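Side-chain contacts in C2 toxin component I (Clostridium botulinum, PDB 2J3X), which transfers ADP-ribose to its protein target, probably host-cell actin, as the enzymatic component of a binary clostridial toxin: residues 27-32 with 86-91; 48-53 with 146-151; 70-75 with 81-86. The protein carries 2 engineered substitutions. All blocks are in the same frame, centred on the assembly; numbering follows the deposited sequence.

Contact 1 of 3, residues 27-32 with 86-91. With SO4 (sulfate ion), chain M.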
loop_
_atom_site.group_PDB
_atom_site.type_symbol
_atom_site.label_atom_id
_atom_site.label_comp_id
_atom_site.label_asym_id
_atom_site.label_seq_id
_atom_site.Cartn_x
_atom_site.Cartn_y
_atom_site.Cartn_z
ATOM N N LYS A 27 24.755 13.892 -13.295
ATOM C CA LYS A 27 26.202 14.053 -13.100
ATOM C C LYS A 27 26.450 14.460 -11.647
ATOM O O LYS A 27 27.318 13.902 -10.979
ATOM C CB LYS A 27 26.750 15.107 -14.090
ATOM C CG LYS A 27 28.073 15.786 -13.710
ATOM C CD LYS A 27 28.299 17.015 -14.663
ATOM C CE LYS A 27 29.371 17.967 -14.166
ATOM N NZ LYS A 27 28.827 19.315 -13.721
ATOM N N ARG A 28 25.700 15.454 -11.156
ATOM C CA ARG A 28 25.839 15.913 -9.767
ATOM C C ARG A 28 25.555 14.762 -8.781
ATOM O O ARG A 28 26.298 14.586 -7.795
ATOM C CB ARG A 28 24.931 17.104 -9.455
ATOM C CG ARG A 28 25.329 18.373 -10.257
ATOM C CD ARG A 28 24.336 19.512 -10.063
ATOM N NE ARG A 28 24.767 20.732 -10.747
ATOM C CZ ARG A 28 24.039 21.860 -10.833
ATOM N NH1 ARG A 28 22.804 21.950 -10.295
ATOM N NH2 ARG A 28 24.530 22.915 -11.468
ATOM N N TRP A 29 24.470 14.013 -9.046
ATOM C CA TRP A 29 24.098 12.917 -8.172
ATOM C C TRP A 29 25.219 11.898 -8.123
ATOM O O TRP A 29 25.599 11.447 -7.019
ATOM C CB TRP A 29 22.831 12.267 -8.725
ATOM C CG TRP A 29 22.203 11.194 -7.854
ATOM C CD1 TRP A 29 22.333 11.011 -6.504
ATOM C CD2 TRP A 29 21.276 10.206 -8.326
ATOM N NE1 TRP A 29 21.538 9.902 -6.105
ATOM C CE2 TRP A 29 20.905 9.401 -7.216
ATOM C CE3 TRP A 29 20.799 9.869 -9.604
ATOM C CZ2 TRP A 29 19.982 8.336 -7.340
ATOM C CZ3 TRP A 29 19.910 8.769 -9.746
ATOM C CH2 TRP A 29 19.512 8.034 -8.598
ATOM N N PHE A 30 25.726 11.521 -9.295
ATOM C CA PHE A 30 26.732 10.441 -9.362
ATOM C C PHE A 30 28.033 10.829 -8.640
ATOM O O PHE A 30 28.759 9.937 -8.181
ATOM C CB PHE A 30 26.998 10.008 -10.798
ATOM C CG PHE A 30 25.997 8.997 -11.323
ATOM C CD1 PHE A 30 24.650 9.092 -10.982
ATOM C CD2 PHE A 30 26.408 7.941 -12.130
ATOM C CE1 PHE A 30 23.697 8.172 -11.470
ATOM C CE2 PHE A 30 25.464 6.995 -12.595
ATOM C CZ PHE A 30 24.107 7.137 -12.259
ATOM N N THR A 31 28.295 12.122 -8.468
ATOM C CA THR A 31 29.494 12.497 -7.670
ATOM C C THR A 31 29.405 12.042 -6.216
ATOM O O THR A 31 30.419 12.022 -5.514
ATOM C CB THR A 31 29.835 13.975 -7.722
ATOM O OG1 THR A 31 28.868 14.752 -6.998
ATOM C CG2 THR A 31 29.874 14.443 -9.194
ATOM N N LYS A 32 28.200 11.673 -5.766
ATOM C CA LYS A 32 28.011 11.326 -4.375
ATOM C C LYS A 32 27.909 9.802 -4.209
ATOM O O LYS A 32 27.726 9.324 -3.076
ATOM C CB LYS A 32 26.734 11.964 -3.830
ATOM C CG LYS A 32 26.711 13.514 -3.883
ATOM C CD LYS A 32 25.325 14.007 -3.544
ATOM C CE LYS A 32 24.925 15.290 -4.225
ATOM N NZ LYS A 32 23.799 15.838 -3.428
ATOM N N ARG A 86 17.970 2.820 -2.820
ATOM C CA ARG A 86 17.482 3.555 -1.651
ATOM C C ARG A 86 18.573 4.412 -1.073
ATOM O O ARG A 86 18.325 5.583 -0.709
ATOM C CB ARG A 86 16.990 2.596 -0.553
ATOM C CG ARG A 86 15.696 1.867 -0.901
ATOM C CD ARG A 86 15.381 0.999 0.313
ATOM N NE ARG A 86 14.323 0.017 0.059
ATOM C CZ ARG A 86 14.081 -1.038 0.839
ATOM N NH1 ARG A 86 14.845 -1.289 1.916
ATOM N NH2 ARG A 86 13.068 -1.841 0.532
ATOM N N GLU A 87 19.756 3.817 -0.954
ATOM C CA GLU A 87 20.913 4.525 -0.398
ATOM C C GLU A 87 21.349 5.692 -1.289
ATOM O O GLU A 87 21.660 6.783 -0.760
ATOM C CB GLU A 87 22.058 3.542 -0.195
ATOM C CG GLU A 87 23.296 4.092 0.450
ATOM C CD GLU A 87 24.428 3.044 0.579
ATOM O OE1 GLU A 87 24.206 1.846 0.313
ATOM O OE2 GLU A 87 25.557 3.421 0.950
ATOM N N ALA A 88 21.320 5.502 -2.601
ATOM C CA ALA A 88 21.661 6.594 -3.545
ATOM C C ALA A 88 20.657 7.749 -3.402
ATOM O O ALA A 88 21.017 8.943 -3.378
ATOM C CB ALA A 88 21.667 6.051 -4.983
ATOM N N LEU A 89 19.391 7.411 -3.211
ATOM C CA LEU A 89 18.369 8.473 -3.077
ATOM C C LEU A 89 18.560 9.321 -1.800
ATOM O O LEU A 89 18.282 10.507 -1.798
ATOM C CB LEU A 89 16.951 7.864 -3.131
ATOM C CG LEU A 89 16.568 7.265 -4.486
ATOM C CD1 LEU A 89 15.218 6.509 -4.320
ATOM C CD2 LEU A 89 16.349 8.391 -5.494
ATOM N N LEU A 90 19.002 8.679 -0.706
ATOM C CA LEU A 90 19.172 9.359 0.596
ATOM C C LEU A 90 20.223 10.454 0.506
ATOM O O LEU A 90 20.231 11.378 1.321
ATOM C CB LEU A 90 19.597 8.338 1.674
ATOM C CG LEU A 90 18.533 7.889 2.661
ATOM C CD1 LEU A 90 17.125 8.117 2.152
ATOM C CD2 LEU A 90 18.772 6.456 3.146
ATOM N N LYS A 91 21.099 10.336 -0.487
ATOM C CA LYS A 91 22.266 11.214 -0.614
ATOM C C LYS A 91 21.936 12.521 -1.335
ATOM O O LYS A 91 22.769 13.419 -1.426
ATOM C CB LYS A 91 23.378 10.466 -1.346
ATOM C CG LYS A 91 24.075 9.400 -0.456
ATOM C CD LYS A 91 25.064 8.540 -1.234
ATOM C CE LYS A 91 25.924 7.646 -0.289
ATOM N NZ LYS A 91 26.995 6.929 -1.106
HETATM S S SO4 M . 16.495 -3.463 4.196
HETATM O O1 SO4 M . 16.531 -3.953 2.773
HETATM O O2 SO4 M . 17.546 -2.453 4.283
HETATM O O3 SO4 M . 15.218 -2.790 4.460
HETATM O O4 SO4 M . 16.746 -4.560 5.138
#
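Trp-29 meets helix 77-90 with the edge of its indole, and this is the tightly packed half of the contact. Its NE1 donates to the backbone O of Ala-88 at 2.9 Å, with an N-H...O angle of 171° and the oxygen nearly in the ring plane. Seen from the carbonyl the approach is less usual: NE1 stands above the plane of the C=O, while the backbone N of Lys-91, 3.2 Å from the same Ala-88 O, comes from the opposite face. Two donors thus grip one oxygen in the last turn of the helix. CG of Trp-29 lies anti to its own backbone N (chi1 -173°), which swings the benzo ring across until CZ2 is 3.7 Å from CB of Ala-88. That CB sits obliquely off the ring plane, and so small a side chain suits the spot by letting NE1 come close enough to reach the carbonyl; CD2 of Leu-89 touches CZ2 at 4.1 Å. The contact joins the C-terminal ends of two helices, 15-30 and 77-90, in the helical part of the N-terminal ADP-ribosyltransferase exoenzyme region. Toward solvent two lysines trade bonds with each other's backbones. NZ of Lys-91 lies in the carbonyl plane of Lys-32, 3.2 Å from its O, and also forms a salt bridge with Glu-37; NZ of Lys-32 makes a weak bond to Lys-91 O and a further hydrogen bond to Asn-92.

Contact 2 of 3, residues 48-53 with 146-151. With SO4 (sulfate ion), chain P.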
loop_
_atom_site.group_PDB
_atom_site.type_symbol
_atom_site.label_atom_id
_atom_site.label_comp_id
_atom_site.label_asym_id
_atom_site.label_seq_id
_atom_site.Cartn_x
_atom_site.Cartn_y
_atom_site.Cartn_z
ATOM N N GLU A 48 12.776 -2.673 -18.968
ATOM C CA GLU A 48 12.575 -4.019 -18.439
ATOM C C GLU A 48 13.079 -4.166 -16.983
ATOM O O GLU A 48 12.292 -4.549 -16.109
ATOM C CB GLU A 48 13.292 -5.030 -19.325
ATOM C CG GLU A 48 12.537 -6.322 -19.554
ATOM C CD GLU A 48 11.732 -6.310 -20.872
ATOM O OE1 GLU A 48 12.355 -6.193 -21.971
ATOM O OE2 GLU A 48 10.474 -6.435 -20.806
ATOM N N TYR A 49 14.359 -3.850 -16.733
ATOM C CA TYR A 49 14.958 -3.904 -15.387
ATOM C C TYR A 49 14.271 -2.962 -14.436
ATOM O O TYR A 49 14.081 -3.334 -13.305
ATOM C CB TYR A 49 16.477 -3.656 -15.394
ATOM C CG TYR A 49 17.246 -3.342 -14.058
ATOM C CD1 TYR A 49 17.322 -2.036 -13.570
ATOM C CD2 TYR A 49 17.965 -4.327 -13.354
ATOM C CE1 TYR A 49 18.067 -1.697 -12.402
ATOM C CE2 TYR A 49 18.721 -4.004 -12.144
ATOM C CZ TYR A 49 18.783 -2.671 -11.683
ATOM O OH TYR A 49 19.549 -2.257 -10.535
ATOM N N LYS A 50 13.920 -1.752 -14.871
ATOM C CA LYS A 50 13.222 -0.822 -13.967
ATOM C C LYS A 50 11.892 -1.413 -13.515
ATOM O O LYS A 50 11.537 -1.346 -12.356
ATOM C CB LYS A 50 12.968 0.538 -14.619
ATOM C CG LYS A 50 12.263 1.496 -13.648
ATOM C CD LYS A 50 12.218 2.923 -14.190
ATOM C CE LYS A 50 11.615 3.831 -13.151
ATOM N NZ LYS A 50 10.140 3.778 -13.209
ATOM N N THR A 51 11.167 -2.015 -14.454
ATOM C CA THR A 51 9.897 -2.674 -14.109
ATOM C C THR A 51 10.153 -3.808 -13.108
ATOM O O THR A 51 9.447 -3.951 -12.089
ATOM C CB THR A 51 9.205 -3.186 -15.397
ATOM O OG1 THR A 51 8.784 -2.040 -16.148
ATOM C CG2 THR A 51 7.966 -4.069 -15.057
ATOM N N LYS A 52 11.177 -4.587 -13.394
ATOM C CA LYS A 52 11.518 -5.747 -12.572
ATOM C C LYS A 52 11.886 -5.334 -11.131
ATOM O O LYS A 52 11.432 -5.954 -10.124
ATOM C CB LYS A 52 12.656 -6.522 -13.238
ATOM C CG LYS A 52 13.110 -7.769 -12.467
ATOM C CD LYS A 52 14.491 -7.626 -11.850
ATOM C CE LYS A 52 15.503 -8.380 -12.686
ATOM N NZ LYS A 52 16.881 -7.885 -12.408
ATOM N N ILE A 53 12.779 -4.346 -11.031
ATOM C CA ILE A 53 13.231 -3.864 -9.727
ATOM C C ILE A 53 12.093 -3.174 -8.958
ATOM O O ILE A 53 11.968 -3.351 -7.723
ATOM C CB ILE A 53 14.453 -2.901 -9.924
ATOM C CG1 ILE A 53 15.727 -3.727 -10.151
ATOM C CG2 ILE A 53 14.674 -1.976 -8.732
ATOM C CD1 ILE A 53 16.128 -4.723 -8.910
ATOM N N PHE A 146 9.453 2.461 -5.752
ATOM C CA PHE A 146 9.909 3.829 -6.028
ATOM C C PHE A 146 8.864 4.466 -6.934
ATOM O O PHE A 146 8.242 3.765 -7.760
ATOM C CB PHE A 146 11.222 3.767 -6.780
ATOM C CG PHE A 146 12.272 3.025 -6.022
ATOM C CD1 PHE A 146 12.851 3.592 -4.859
ATOM C CD2 PHE A 146 12.619 1.733 -6.419
ATOM C CE1 PHE A 146 13.851 2.890 -4.122
ATOM C CE2 PHE A 146 13.616 1.018 -5.700
ATOM C CZ PHE A 146 14.229 1.587 -4.572
ATOM N N ILE A 147 8.704 5.771 -6.803
ATOM C CA ILE A 147 7.755 6.517 -7.614
ATOM C C ILE A 147 8.557 7.386 -8.588
ATOM O O ILE A 147 9.676 7.844 -8.258
ATOM C CB ILE A 147 6.780 7.296 -6.686
ATOM C CG1 ILE A 147 5.558 7.824 -7.421
ATOM C CG2 ILE A 147 7.519 8.396 -5.919
ATOM C CD1 ILE A 147 4.555 8.540 -6.472
ATOM N N SER A 148 8.062 7.517 -9.820
ATOM C CA SER A 148 8.764 8.299 -10.848
ATOM C C SER A 148 7.961 9.554 -11.092
ATOM O O SER A 148 6.738 9.498 -11.092
ATOM C CB SER A 148 8.841 7.512 -12.141
ATOM O OG SER A 148 9.657 6.343 -11.990
ATOM N N LEU A 149 8.625 10.692 -11.277
ATOM C CA LEU A 149 7.921 11.941 -11.577
ATOM C C LEU A 149 8.369 12.407 -12.959
ATOM O O LEU A 149 9.515 12.899 -13.088
ATOM C CB LEU A 149 8.266 13.005 -10.542
ATOM C CG LEU A 149 7.477 14.312 -10.735
ATOM C CD1 LEU A 149 6.058 14.340 -10.091
ATOM C CD2 LEU A 149 8.294 15.527 -10.175
ATOM N N GLY A 150 7.537 12.198 -13.979
ATOM C CA GLY A 150 7.883 12.609 -15.370
ATOM C C GLY A 150 7.843 14.130 -15.452
ATOM O O GLY A 150 6.944 14.752 -14.913
ATOM N N LEU A 151 8.848 14.728 -16.100
ATOM C CA LEU A 151 8.994 16.172 -16.006
ATOM C C LEU A 151 8.343 16.945 -17.126
ATOM O O LEU A 151 8.187 18.165 -17.008
ATOM C CB LEU A 151 10.480 16.587 -15.918
ATOM C CG LEU A 151 11.111 16.055 -14.625
ATOM C CD1 LEU A 151 12.590 16.457 -14.578
ATOM C CD2 LEU A 151 10.377 16.531 -13.388
HETATM S S SO4 P . 7.622 0.746 -13.838
HETATM O O1 SO4 P . 8.847 1.347 -14.379
HETATM O O2 SO4 P . 7.862 0.021 -12.578
HETATM O O3 SO4 P . 6.622 1.785 -13.568
HETATM O O4 SO4 P . 7.169 -0.263 -14.804
HETATM O O HOH W 1 8.603 4.104 -10.448
#
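Phe-146 opens the second segment and meets Ile-53 of helix 47-59. The meeting is at the ring's edge: CG2 of Ile-53 lies near the ring plane, 4.4 Å from CE2, a loose apolar touch between two buried side chains. A large apolar ring suits this place because it is buried against Ile-53 on one helix and Ile-85 and Leu-89 on another. The backbone O of Phe-146 serves a polar link instead, accepting from a water at 2.7 Å, and that water in turn accepts from NZ of Lys-50 at 3.2 Å. Ile-147 turns away from the helix, as expected of a neighbour in a strand, and with Ser-148 the chain again faces it. OG of Ser-148 accepts a hydrogen bond from NZ of Lys-50 at 2.9 Å; a small hydroxyl fits here because the residue is buried and points to the helix, where OG can accept from the lysine. Lys-50 spans the gap with an extended chain that bends only at its end (chi4 -83°), turning the ammonium to the serine, the water and a sulfate together. O1 of that sulfate, probably from the crystallisation liquor, takes a bond from Lys-50 NZ at 3.0 Å. The ammonium thus has three hydrogen-bond acceptors, and Asp-54 adds only a long, weak ion pair. From Leu-149 to Leu-151 the chain runs away from helix 47-59. Strand 147-150 lies between strands 98-102 and 183-187, antiparallel to both, in the mixed sheet; helix 47-59 faces it, and helix 77-90 touches both segments.

Contact 3 of 3, residues 70-75 with 81-86; sequences IMKEDE and DVERIR. With SO4 (sulfate ion), chain M.
Lys-72 and Glu-83, the closest pair along the backbones, have their CA atoms 10.7 Å apart, so helices 65-73 and 77-90 meet here through long side chains. Both chains run extended beyond CG and cross obliquely. CE of Lys-72 comes within 3.1 Å of OE2 of Glu-83, whereas NZ reaches past it and stands 3.8 Å from the same oxygen, a long salt bridge with no hydrogen bond. The ammonium is instead directed to a sulfate, probably from the crystallisation liquor, whose O4 it binds at 2.8 Å. Glu-75 takes a positive phi of 56° and, with two bonds back into the last turn, one from its own N to Lys-72 O, closes helix 65-73 as a Schellman motif. Helix 77-90 starts a few residues on in a different direction, so that two consecutive helices are joined by a short turn on the surface of the N-terminal ADP-ribosyltransferase exoenzyme region. Glu-83 also faces the sulfate. Its OE2 lies only 2.5 Å from sulfate O1, a spacing that suggests that one of the two acids, the carboxyl or the sulfate, probably carries a proton, as is plausible in a crystal at pH 3.0. Arg-86, one turn further along the same helix, presents NH1 to sulfate O3 at 3.0 Å, with that oxygen at the edge of the guanidinium and near its plane; the bent N-H...O angle of 137° makes this a less direct bond. Basic residues suit an anion site, and Lys-224 adds a further bond to the sulfate, while NE of Arg-86 is held by Gln-189.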
loop_
_atom_site.group_PDB
_atom_site.type_symbol
_atom_site.label_atom_id
_atom_site.label_comp_id
_atom_site.label_asym_id
_atom_site.label_seq_id
_atom_site.Cartn_x
_atom_site.Cartn_y
_atom_site.Cartn_z
ATOM N N ILE A 70 17.204 -14.652 4.467
ATOM C CA ILE A 70 17.687 -15.672 3.532
ATOM C C ILE A 70 18.256 -15.047 2.262
ATOM O O ILE A 70 19.331 -15.426 1.824
ATOM C CB ILE A 70 16.576 -16.718 3.189
ATOM C CG1 ILE A 70 16.402 -17.668 4.364
ATOM C CG2 ILE A 70 16.885 -17.448 1.867
ATOM C CD1 ILE A 70 15.012 -18.396 4.392
ATOM N N MET A 71 17.544 -14.102 1.646
ATOM C CA MET A 71 18.050 -13.455 0.469
ATOM C C MET A 71 19.360 -12.681 0.689
ATOM O O MET A 71 20.244 -12.706 -0.164
ATOM C CB MET A 71 16.962 -12.496 -0.085
ATOM C CG MET A 71 15.888 -13.299 -0.871
ATOM S SD MET A 71 14.795 -12.131 -1.752
ATOM C CE MET A 71 13.812 -11.469 -0.397
ATOM N N LYS A 72 19.478 -11.974 1.823
ATOM C CA LYS A 72 20.742 -11.278 2.104
ATOM C C LYS A 72 21.881 -12.300 2.237
ATOM O O LYS A 72 22.935 -12.107 1.689
ATOM C CB LYS A 72 20.645 -10.477 3.434
ATOM C CG LYS A 72 19.633 -9.254 3.278
ATOM C CD LYS A 72 19.600 -8.408 4.554
ATOM C CE LYS A 72 18.768 -7.123 4.341
ATOM N NZ LYS A 72 18.699 -6.438 5.648
ATOM N N GLU A 73 21.665 -13.364 2.980
ATOM C CA GLU A 73 22.776 -14.341 3.175
ATOM C C GLU A 73 23.076 -15.089 1.888
ATOM O O GLU A 73 24.208 -15.571 1.714
ATOM C CB GLU A 73 22.471 -15.274 4.331
ATOM C CG GLU A 73 22.362 -14.450 5.664
ATOM C CD GLU A 73 21.978 -15.244 6.916
ATOM O OE1 GLU A 73 20.990 -16.031 6.850
ATOM O OE2 GLU A 73 22.617 -15.043 7.975
ATOM N N ASP A 74 22.079 -15.212 1.008
ATOM C CA ASP A 74 22.288 -15.696 -0.373
ATOM C C ASP A 74 22.866 -14.689 -1.365
ATOM O O ASP A 74 22.982 -14.985 -2.584
ATOM C CB ASP A 74 21.004 -16.299 -0.932
ATOM C CG ASP A 74 20.570 -17.539 -0.168
ATOM O OD1 ASP A 74 21.391 -18.120 0.564
ATOM O OD2 ASP A 74 19.386 -17.939 -0.305
ATOM N N GLU A 75 23.224 -13.495 -0.884
ATOM C CA GLU A 75 23.761 -12.462 -1.768
ATOM C C GLU A 75 22.823 -12.127 -2.936
ATOM O O GLU A 75 23.258 -11.995 -4.096
ATOM C CB GLU A 75 25.128 -12.893 -2.334
ATOM C CG GLU A 75 26.082 -13.459 -1.307
ATOM C CD GLU A 75 26.827 -12.365 -0.631
ATOM O OE1 GLU A 75 26.174 -11.347 -0.313
ATOM O OE2 GLU A 75 28.050 -12.495 -0.449
ATOM N N ASP A 81 20.386 -4.500 -4.969
ATOM C CA ASP A 81 20.158 -3.391 -5.915
ATOM C C ASP A 81 19.083 -2.428 -5.389
ATOM O O ASP A 81 19.268 -1.206 -5.423
ATOM C CB ASP A 81 19.767 -3.904 -7.317
ATOM C CG ASP A 81 20.974 -4.384 -8.115
ATOM O OD1 ASP A 81 22.107 -4.010 -7.747
ATOM O OD2 ASP A 81 20.764 -5.119 -9.106
ATOM N N VAL A 82 17.964 -2.955 -4.885
ATOM C CA VAL A 82 16.942 -2.101 -4.215
ATOM C C VAL A 82 17.582 -1.310 -3.064
ATOM O O VAL A 82 17.355 -0.077 -2.931
ATOM C CB VAL A 82 15.723 -2.918 -3.710
ATOM C CG1 VAL A 82 14.810 -2.136 -2.709
ATOM C CG2 VAL A 82 14.910 -3.501 -4.914
ATOM N N GLU A 83 18.362 -1.976 -2.213
ATOM C CA GLU A 83 18.977 -1.259 -1.083
ATOM C C GLU A 83 19.929 -0.159 -1.581
ATOM O O GLU A 83 19.982 0.940 -1.002
ATOM C CB GLU A 83 19.695 -2.276 -0.212
ATOM C CG GLU A 83 18.703 -3.236 0.504
ATOM C CD GLU A 83 19.375 -4.425 1.211
ATOM O OE1 GLU A 83 20.538 -4.704 0.901
ATOM O OE2 GLU A 83 18.702 -5.027 2.098
ATOM N N ARG A 84 20.682 -0.454 -2.638
ATOM C CA ARG A 84 21.636 0.529 -3.201
ATOM C C ARG A 84 20.960 1.749 -3.812
ATOM O O ARG A 84 21.474 2.867 -3.715
ATOM C CB ARG A 84 22.564 -0.147 -4.210
ATOM C CG ARG A 84 23.634 -1.025 -3.489
ATOM C CD ARG A 84 24.306 -2.012 -4.431
ATOM N NE ARG A 84 25.101 -2.973 -3.649
ATOM C CZ ARG A 84 25.483 -4.176 -4.102
ATOM N NH1 ARG A 84 25.192 -4.574 -5.362
ATOM N NH2 ARG A 84 26.180 -4.987 -3.294
ATOM N N ILE A 85 19.821 1.519 -4.461
ATOM C CA ILE A 85 19.009 2.612 -5.032
ATOM C C ILE A 85 18.483 3.458 -3.867
ATOM O O ILE A 85 18.525 4.689 -3.899
ATOM C CB ILE A 85 17.885 2.079 -5.969
ATOM C CG1 ILE A 85 18.489 1.478 -7.238
ATOM C CG2 ILE A 85 16.935 3.233 -6.385
ATOM C CD1 ILE A 85 17.491 0.546 -8.004
ATOM N N ARG A 86 17.970 2.820 -2.820
ATOM C CA ARG A 86 17.482 3.555 -1.651
ATOM C C ARG A 86 18.573 4.412 -1.073
ATOM O O ARG A 86 18.325 5.583 -0.709
ATOM C CB ARG A 86 16.990 2.596 -0.553
ATOM C CG ARG A 86 15.696 1.867 -0.901
ATOM C CD ARG A 86 15.381 0.999 0.313
ATOM N NE ARG A 86 14.323 0.017 0.059
ATOM C CZ ARG A 86 14.081 -1.038 0.839
ATOM N NH1 ARG A 86 14.845 -1.289 1.916
ATOM N NH2 ARG A 86 13.068 -1.841 0.532
HETATM S S SO4 M . 16.495 -3.463 4.196
HETATM O O1 SO4 M . 16.531 -3.953 2.773
HETATM O O2 SO4 M . 17.546 -2.453 4.283
HETATM O O3 SO4 M . 15.218 -2.790 4.460
HETATM O O4 SO4 M . 16.746 -4.560 5.138
#

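Helix 77-90 ties the three sites together. Contacts 1 and 3 both use it and share Arg-86, which belongs to both segments; their centres are about 18 Å apart. Contact 2 lies about 16 Å from the centre of contact 1 and about 18 Å from that of contact 3, and Phe-146 connects it to both: its CD1 is 3.8 Å from CD1 of Leu-89, its CZ is 3.6 Å from CG2 of Ile-85, and its CE1 is 3.9 Å from CG of the shared Arg-86. CG2 of Ile-53 lies 3.9 Å from CD1 of Ile-85. The two sulfates are separate: one sits by Arg-86 and contact 3, the other by Lys-50 in contact 2.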